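Local coordinates for Oxidored_FMN domain-containing protein ([Pseudomonas] geniculata N1, PDB 6L6J) that is a 6-hydroxypseudooxynicotine amine oxidase, probably oxidising its substrate through flavin mononucleotide, and also carries a [4Fe-4S] cluster, at residues A[8-13]-A[331-336]; A[303-308]-A[315-320]. All coordinates share one frame; numbering follows the deposited sequence.

Contact 1: A[8-13]-A[331-336]; sequences ILFEPV and NKIDAG
In the TIM-barrel domain, Phe10 and Leu9, on the run that leads into strand 13-15, pack against Ile333 and Asp334 at the C-terminal end of helix 329-334. That helix closes in a Schellman motif: Gly336, at a positive phi of 66°, is its C-prime residue, and Gly336 N bonds to Ile333 O at 2.8 Å. The two backbones stay well apart, with 8.1 Å between the CA atoms of Phe10 and Asp334, so the Phe10 and Leu9 side chains reach across, the ring touching the backbone N of Asp334 as well as side chains; no hydrogen bond joins the segments. Phe10 makes the largest single share of the interface. Its CG lies anti to the carbonyl carbon (chi1 -67°), which sends the ring outward to the helix end. There the ring tip, CZ, meets Asp334 CB at 3.4 Å. The Asp334 carboxylate is stacked on one ring face, its plane tilted 26° from the ring, with OD1 3.9 Å above the plane over the ring centre. Arg2 forms a salt bridge with Asp334 OD1 and a cation-pi contact with Phe10, and its charge probably offsets the poor match between carboxylate and ring face. Ile333 approaches differently, at the edge of the ring and in its plane, with CG2 3.6 Å from Phe10 CE2. Phe24 of strand 24-26 adds an edge-to-face contact with the same ring and also touches Leu9 and Ile333. With an alanine in place of Phe10, Asp334 CB and Ile333 CG2 would probably face a gap, and Arg2 would be left without its aromatic partner. Beside the ring, a looser apolar contact extends the interface, Leu9 CD1 standing 4.3 Å from Ile333 CD1.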
loop_
_atom_site.group_PDB
_atom_site.type_symbol
_atom_site.label_atom_id
_atom_site.label_comp_id
_atom_site.label_asym_id
_atom_site.label_seq_id
_atom_site.Cartn_x
_atom_site.Cartn_y
_atom_site.Cartn_z
ATOM N N ILE A 8 -0.346 4.121 -28.405
ATOM C CA ILE A 8 -0.555 2.642 -28.230
ATOM C C ILE A 8 -1.250 2.328 -26.888
ATOM O O ILE A 8 -2.042 1.342 -26.813
ATOM C CB ILE A 8 0.783 1.879 -28.360
ATOM C CG1 ILE A 8 0.602 0.376 -28.135
ATOM C CG2 ILE A 8 1.839 2.450 -27.422
ATOM C CD1 ILE A 8 1.545 -0.479 -28.941
ATOM N N LEU A 9 -0.986 3.122 -25.854
ATOM C CA LEU A 9 -1.604 2.930 -24.515
ATOM C C LEU A 9 -3.119 3.202 -24.548
ATOM O O LEU A 9 -3.788 2.708 -23.612
ATOM C CB LEU A 9 -0.941 3.883 -23.521
ATOM C CG LEU A 9 0.511 3.606 -23.197
ATOM C CD1 LEU A 9 0.917 4.423 -21.995
ATOM C CD2 LEU A 9 0.747 2.120 -22.962
ATOM N N PHE A 10 -3.615 3.936 -25.555
ATOM C CA PHE A 10 -5.026 4.396 -25.689
ATOM C C PHE A 10 -5.795 3.633 -26.772
ATOM O O PHE A 10 -6.958 3.955 -27.000
ATOM C CB PHE A 10 -5.059 5.896 -25.973
ATOM C CG PHE A 10 -4.578 6.695 -24.792
ATOM C CD1 PHE A 10 -5.448 7.007 -23.743
ATOM C CD2 PHE A 10 -3.244 7.077 -24.691
ATOM C CE1 PHE A 10 -4.991 7.721 -22.640
ATOM C CE2 PHE A 10 -2.799 7.801 -23.590
ATOM C CZ PHE A 10 -3.666 8.115 -22.564
ATOM N N GLU A 11 -5.207 2.620 -27.393
ATOM C CA GLU A 11 -5.948 1.803 -28.389
ATOM C C GLU A 11 -6.962 0.984 -27.601
ATOM O O GLU A 11 -6.619 0.499 -26.531
ATOM C CB GLU A 11 -5.018 0.884 -29.187
ATOM C CG GLU A 11 -3.828 1.599 -29.786
ATOM C CD GLU A 11 -2.950 0.737 -30.671
ATOM O OE1 GLU A 11 -3.293 -0.453 -30.913
ATOM O OE2 GLU A 11 -1.928 1.262 -31.117
ATOM N N PRO A 12 -8.214 0.816 -28.076
ATOM C CA PRO A 12 -9.149 -0.107 -27.443
ATOM C C PRO A 12 -8.665 -1.560 -27.549
ATOM O O PRO A 12 -7.871 -1.836 -28.429
ATOM C CB PRO A 12 -10.476 0.100 -28.199
ATOM C CG PRO A 12 -10.317 1.452 -28.865
ATOM C CD PRO A 12 -8.836 1.536 -29.197
ATOM N N VAL A 13 -9.127 -2.416 -26.629
ATOM C CA VAL A 13 -8.768 -3.862 -26.573
ATOM C C VAL A 13 -10.040 -4.677 -26.369
ATOM O O VAL A 13 -10.696 -4.461 -25.357
ATOM C CB VAL A 13 -7.734 -4.181 -25.476
ATOM C CG1 VAL A 13 -7.531 -5.677 -25.319
ATOM C CG2 VAL A 13 -6.399 -3.487 -25.714
ATOM N N ASN A 331 -5.400 10.219 -17.635
ATOM C CA ASN A 331 -5.867 11.499 -18.241
ATOM C C ASN A 331 -4.682 12.450 -18.420
ATOM O O ASN A 331 -4.743 13.280 -19.360
ATOM C CB ASN A 331 -7.008 12.140 -17.460
ATOM C CG ASN A 331 -8.336 11.481 -17.780
ATOM O OD1 ASN A 331 -8.403 10.545 -18.581
ATOM N ND2 ASN A 331 -9.389 11.935 -17.127
ATOM N N LYS A 332 -3.627 12.309 -17.608
ATOM C CA LYS A 332 -2.447 13.208 -17.675
ATOM C C LYS A 332 -1.556 12.846 -18.880
ATOM O O LYS A 332 -1.104 13.771 -19.584
ATOM C CB LYS A 332 -1.694 13.160 -16.349
ATOM C CG LYS A 332 -2.574 13.346 -15.137
ATOM C CD LYS A 332 -1.900 14.044 -13.993
ATOM C CE LYS A 332 -2.546 13.675 -12.673
ATOM N NZ LYS A 332 -1.841 14.276 -11.515
ATOM N N ILE A 333 -1.289 11.555 -19.103
ATOM C CA ILE A 333 -0.554 11.054 -20.310
ATOM C C ILE A 333 -1.303 11.587 -21.537
ATOM O O ILE A 333 -0.682 12.290 -22.383
ATOM C CB ILE A 333 -0.450 9.515 -20.328
ATOM C CG1 ILE A 333 0.435 8.984 -19.203
ATOM C CG2 ILE A 333 0.030 9.007 -21.687
ATOM C CD1 ILE A 333 0.303 7.485 -18.967
ATOM N N ASP A 334 -2.614 11.337 -21.567
ATOM C CA ASP A 334 -3.529 11.751 -22.672
ATOM C C ASP A 334 -3.491 13.273 -22.924
ATOM O O ASP A 334 -3.819 13.679 -24.029
ATOM C CB ASP A 334 -4.959 11.295 -22.388
ATOM C CG ASP A 334 -5.824 11.179 -23.625
ATOM O OD1 ASP A 334 -5.262 11.042 -24.750
ATOM O OD2 ASP A 334 -7.049 11.226 -23.457
ATOM N N ALA A 335 -3.102 14.087 -21.946
ATOM C CA ALA A 335 -2.999 15.559 -22.072
ATOM C C ALA A 335 -1.545 16.007 -22.305
ATOM O O ALA A 335 -1.309 17.248 -22.266
ATOM C CB ALA A 335 -3.560 16.189 -20.822
ATOM N N GLY A 336 -0.602 15.071 -22.510
ATOM C CA GLY A 336 0.845 15.367 -22.571
ATOM C C GLY A 336 1.400 15.851 -21.232
ATOM O O GLY A 336 2.417 16.567 -21.218
#

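Contact 2: A[303-308]-A[315-320]; sequences DAMVSQ and DLIGAA. With FMN (flavin mononucleotide), chain B.
Ala320 N donates a nearly straight hydrogen bond to the phosphate oxygen O2P of FMN, 2.9 Å long with an N-H...O angle of 177°. Ala320 follows directly on strand 316-319, the last strand of the eight-stranded parallel barrel, so the phosphate accepts a backbone N-H at the C-terminal end of that strand, as is common in TIM barrels. The methyl of Ala320 adds a touch on the ribityl chain, CB lying 3.7 Å from FMN C2'. The FMN is gripped further by Arg321, Arg224 and the carbonyl of Pro28, among others. Nearer its start, the same strand is covered by helix 302-310, which precedes it in a beta-alpha-beta unit with strand 293-296. Here Ile317 is the only residue of 315-320 to touch the helix segment: it points at the helix, its CA 6.4 Å from that of Met305. Its two branches meet different parts of Met305. CG2, anti to the backbone N, reaches the Met305 side chain, 3.6 Å from Met305 CG and 3.8 Å from Met305 SD. CG1 leaves anti to the carbonyl carbon (chi1 -58°) and runs along Met305 CB before CD1 reaches the helix backbone, 3.5 Å from Met305 O. The two side chains cross at about a right angle, with SD beside CG2. Gln308, one turn on, supplies CB at 4.1 Å from Ile317 CD1, while its NE2 is hydrogen-bonded to Glu279 OE1. All three residues are buried, and no hydrogen bond joins helix to strand across this interface. The chemistry thus separates two tasks: dispersion contacts of a branched aliphatic and a thioether seat the strand against its helix, while a main-chain N-H beyond that strand binds the phosphate.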
loop_
_atom_site.group_PDB
_atom_site.type_symbol
_atom_site.label_atom_id
_atom_site.label_comp_id
_atom_site.label_asym_id
_atom_site.label_seq_id
_atom_site.Cartn_x
_atom_site.Cartn_y
_atom_site.Cartn_z
ATOM N N ASP A 303 6.961 5.029 -20.357
ATOM C CA ASP A 303 7.888 4.368 -21.327
ATOM C C ASP A 303 8.064 2.883 -20.969
ATOM O O ASP A 303 8.162 2.048 -21.894
ATOM C CB ASP A 303 9.199 5.136 -21.395
ATOM C CG ASP A 303 9.000 6.563 -21.873
ATOM O OD1 ASP A 303 8.124 6.771 -22.729
ATOM O OD2 ASP A 303 9.699 7.458 -21.382
ATOM N N ALA A 304 8.057 2.554 -19.678
ATOM C CA ALA A 304 8.054 1.157 -19.197
ATOM C C ALA A 304 6.781 0.482 -19.718
ATOM O O ALA A 304 6.880 -0.703 -20.195
ATOM C CB ALA A 304 8.131 1.123 -17.685
ATOM N N MET A 305 5.646 1.207 -19.610
ATOM C CA MET A 305 4.292 0.714 -19.986
ATOM C C MET A 305 4.274 0.486 -21.501
ATOM O O MET A 305 3.858 -0.586 -21.950
ATOM C CB MET A 305 3.185 1.696 -19.562
ATOM C CG MET A 305 3.007 1.789 -18.051
ATOM S SD MET A 305 1.952 3.115 -17.348
ATOM C CE MET A 305 1.518 4.030 -18.808
ATOM N N VAL A 306 4.767 1.446 -22.268
ATOM C CA VAL A 306 4.808 1.312 -23.752
ATOM C C VAL A 306 5.596 0.053 -24.087
ATOM O O VAL A 306 5.079 -0.768 -24.855
ATOM C CB VAL A 306 5.366 2.575 -24.430
ATOM C CG1 VAL A 306 5.855 2.303 -25.848
ATOM C CG2 VAL A 306 4.302 3.679 -24.433
ATOM N N SER A 307 6.763 -0.096 -23.455
ATOM C CA SER A 307 7.766 -1.177 -23.673
ATOM C C SER A 307 7.150 -2.537 -23.336
ATOM O O SER A 307 7.343 -3.485 -24.102
ATOM C CB SER A 307 8.996 -0.914 -22.861
ATOM O OG SER A 307 10.069 -1.715 -23.289
ATOM N N GLN A 308 6.401 -2.615 -22.244
ATOM C CA GLN A 308 5.757 -3.875 -21.815
ATOM C C GLN A 308 4.918 -4.406 -22.981
ATOM O O GLN A 308 4.911 -5.642 -23.179
ATOM C CB GLN A 308 4.931 -3.643 -20.540
ATOM C CG GLN A 308 5.766 -3.510 -19.267
ATOM C CD GLN A 308 6.340 -4.832 -18.835
ATOM O OE1 GLN A 308 5.662 -5.845 -18.816
ATOM N NE2 GLN A 308 7.610 -4.846 -18.519
ATOM N N ASP A 315 -0.761 -7.307 -22.845
ATOM C CA ASP A 315 -1.716 -6.556 -23.706
ATOM C C ASP A 315 -2.227 -5.365 -22.904
ATOM O O ASP A 315 -2.471 -4.314 -23.512
ATOM C CB ASP A 315 -2.846 -7.458 -24.180
ATOM C CG ASP A 315 -2.300 -8.622 -24.974
ATOM O OD1 ASP A 315 -1.758 -8.363 -26.073
ATOM O OD2 ASP A 315 -2.361 -9.777 -24.445
ATOM N N LEU A 316 -2.352 -5.532 -21.582
ATOM C CA LEU A 316 -2.945 -4.516 -20.676
ATOM C C LEU A 316 -1.983 -4.192 -19.531
ATOM O O LEU A 316 -1.448 -5.125 -18.915
ATOM C CB LEU A 316 -4.278 -5.057 -20.168
ATOM C CG LEU A 316 -5.361 -5.177 -21.231
ATOM C CD1 LEU A 316 -6.518 -6.037 -20.743
ATOM C CD2 LEU A 316 -5.853 -3.799 -21.647
ATOM N N ILE A 317 -1.766 -2.900 -19.295
ATOM C CA ILE A 317 -1.014 -2.345 -18.135
ATOM C C ILE A 317 -1.910 -2.491 -16.894
ATOM O O ILE A 317 -2.811 -1.615 -16.684
ATOM C CB ILE A 317 -0.614 -0.881 -18.415
ATOM C CG1 ILE A 317 0.242 -0.772 -19.680
ATOM C CG2 ILE A 317 0.079 -0.227 -17.225
ATOM C CD1 ILE A 317 1.408 -1.735 -19.730
ATOM N N GLY A 318 -1.692 -3.560 -16.121
ATOM C CA GLY A 318 -2.377 -3.769 -14.833
ATOM C C GLY A 318 -1.820 -2.841 -13.771
ATOM O O GLY A 318 -0.586 -2.745 -13.683
ATOM N N ALA A 319 -2.686 -2.194 -12.994
ATOM C CA ALA A 319 -2.260 -1.346 -11.853
ATOM C C ALA A 319 -3.250 -1.442 -10.693
ATOM O O ALA A 319 -4.457 -1.529 -10.935
ATOM C CB ALA A 319 -2.082 0.080 -12.292
ATOM N N ALA A 320 -2.721 -1.435 -9.474
ATOM C CA ALA A 320 -3.474 -1.140 -8.228
ATOM C C ALA A 320 -2.853 0.117 -7.606
ATOM O O ALA A 320 -3.459 1.182 -7.729
ATOM C CB ALA A 320 -3.473 -2.336 -7.282
HETATM N N1 FMN B . -5.426 -8.381 -5.191
HETATM C C2 FMN B . -6.540 -9.177 -5.266
HETATM O O2 FMN B . -6.534 -10.091 -6.096
HETATM N N3 FMN B . -7.648 -9.015 -4.531
HETATM C C4 FMN B . -7.736 -8.020 -3.632
HETATM O O4 FMN B . -8.752 -7.875 -2.954
HETATM C C4A FMN B . -6.566 -7.116 -3.453
HETATM N N5 FMN B . -6.588 -6.098 -2.560
HETATM C C5A FMN B . -5.530 -5.258 -2.492
HETATM C C6 FMN B . -5.576 -4.165 -1.630
HETATM C C7 FMN B . -4.500 -3.302 -1.582
HETATM C C7M FMN B . -4.540 -2.183 -0.614
HETATM C C8 FMN B . -3.331 -3.500 -2.447
HETATM C C8M FMN B . -2.136 -2.595 -2.383
HETATM C C9 FMN B . -3.269 -4.567 -3.303
HETATM C C9A FMN B . -4.329 -5.460 -3.378
HETATM N N10 FMN B . -4.305 -6.532 -4.283
HETATM C C10 FMN B . -5.402 -7.356 -4.330
HETATM C "C1'" FMN B . -3.148 -6.793 -5.196
HETATM C "C2'" FMN B . -3.215 -5.893 -6.415
HETATM O "O2'" FMN B . -4.347 -6.296 -7.164
HETATM C "C3'" FMN B . -1.998 -5.997 -7.286
HETATM O "O3'" FMN B . -1.930 -7.317 -7.826
HETATM C "C4'" FMN B . -0.685 -5.674 -6.573
HETATM O "O4'" FMN B . -0.844 -4.501 -5.741
HETATM C "C5'" FMN B . 0.454 -5.497 -7.567
HETATM O "O5'" FMN B . 0.140 -4.403 -8.411
HETATM P P FMN B . 0.694 -2.919 -8.075
HETATM O O1P FMN B . 2.201 -3.010 -8.164
HETATM O O2P FMN B . 0.054 -2.094 -9.148
HETATM O O3P FMN B . 0.186 -2.606 -6.681
#

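How the contacts relate
Both contacts belong to the FMN-binding TIM-barrel domain, and their centres lie 11 Å apart. Along the chain the order is 8-13, 303-308, 315-320, 331-336, so the local helix-strand pair of contact 2 falls between the widely separated segments of contact 1. Helix 302-310 links them physically: Met305 CE packs against Leu9 CD1 and lies 3.7 Å from Ile333 CD1, and Val306 CG2 adds a contact with Leu9 CG at 4.0 Å. Apolar packing therefore runs continuously from the N-terminal segment and helix 329-334, through helix 302-310, to barrel strand 316-319, whose far end leads to the FMN phosphate; contact 1 itself is remote from the cofactor.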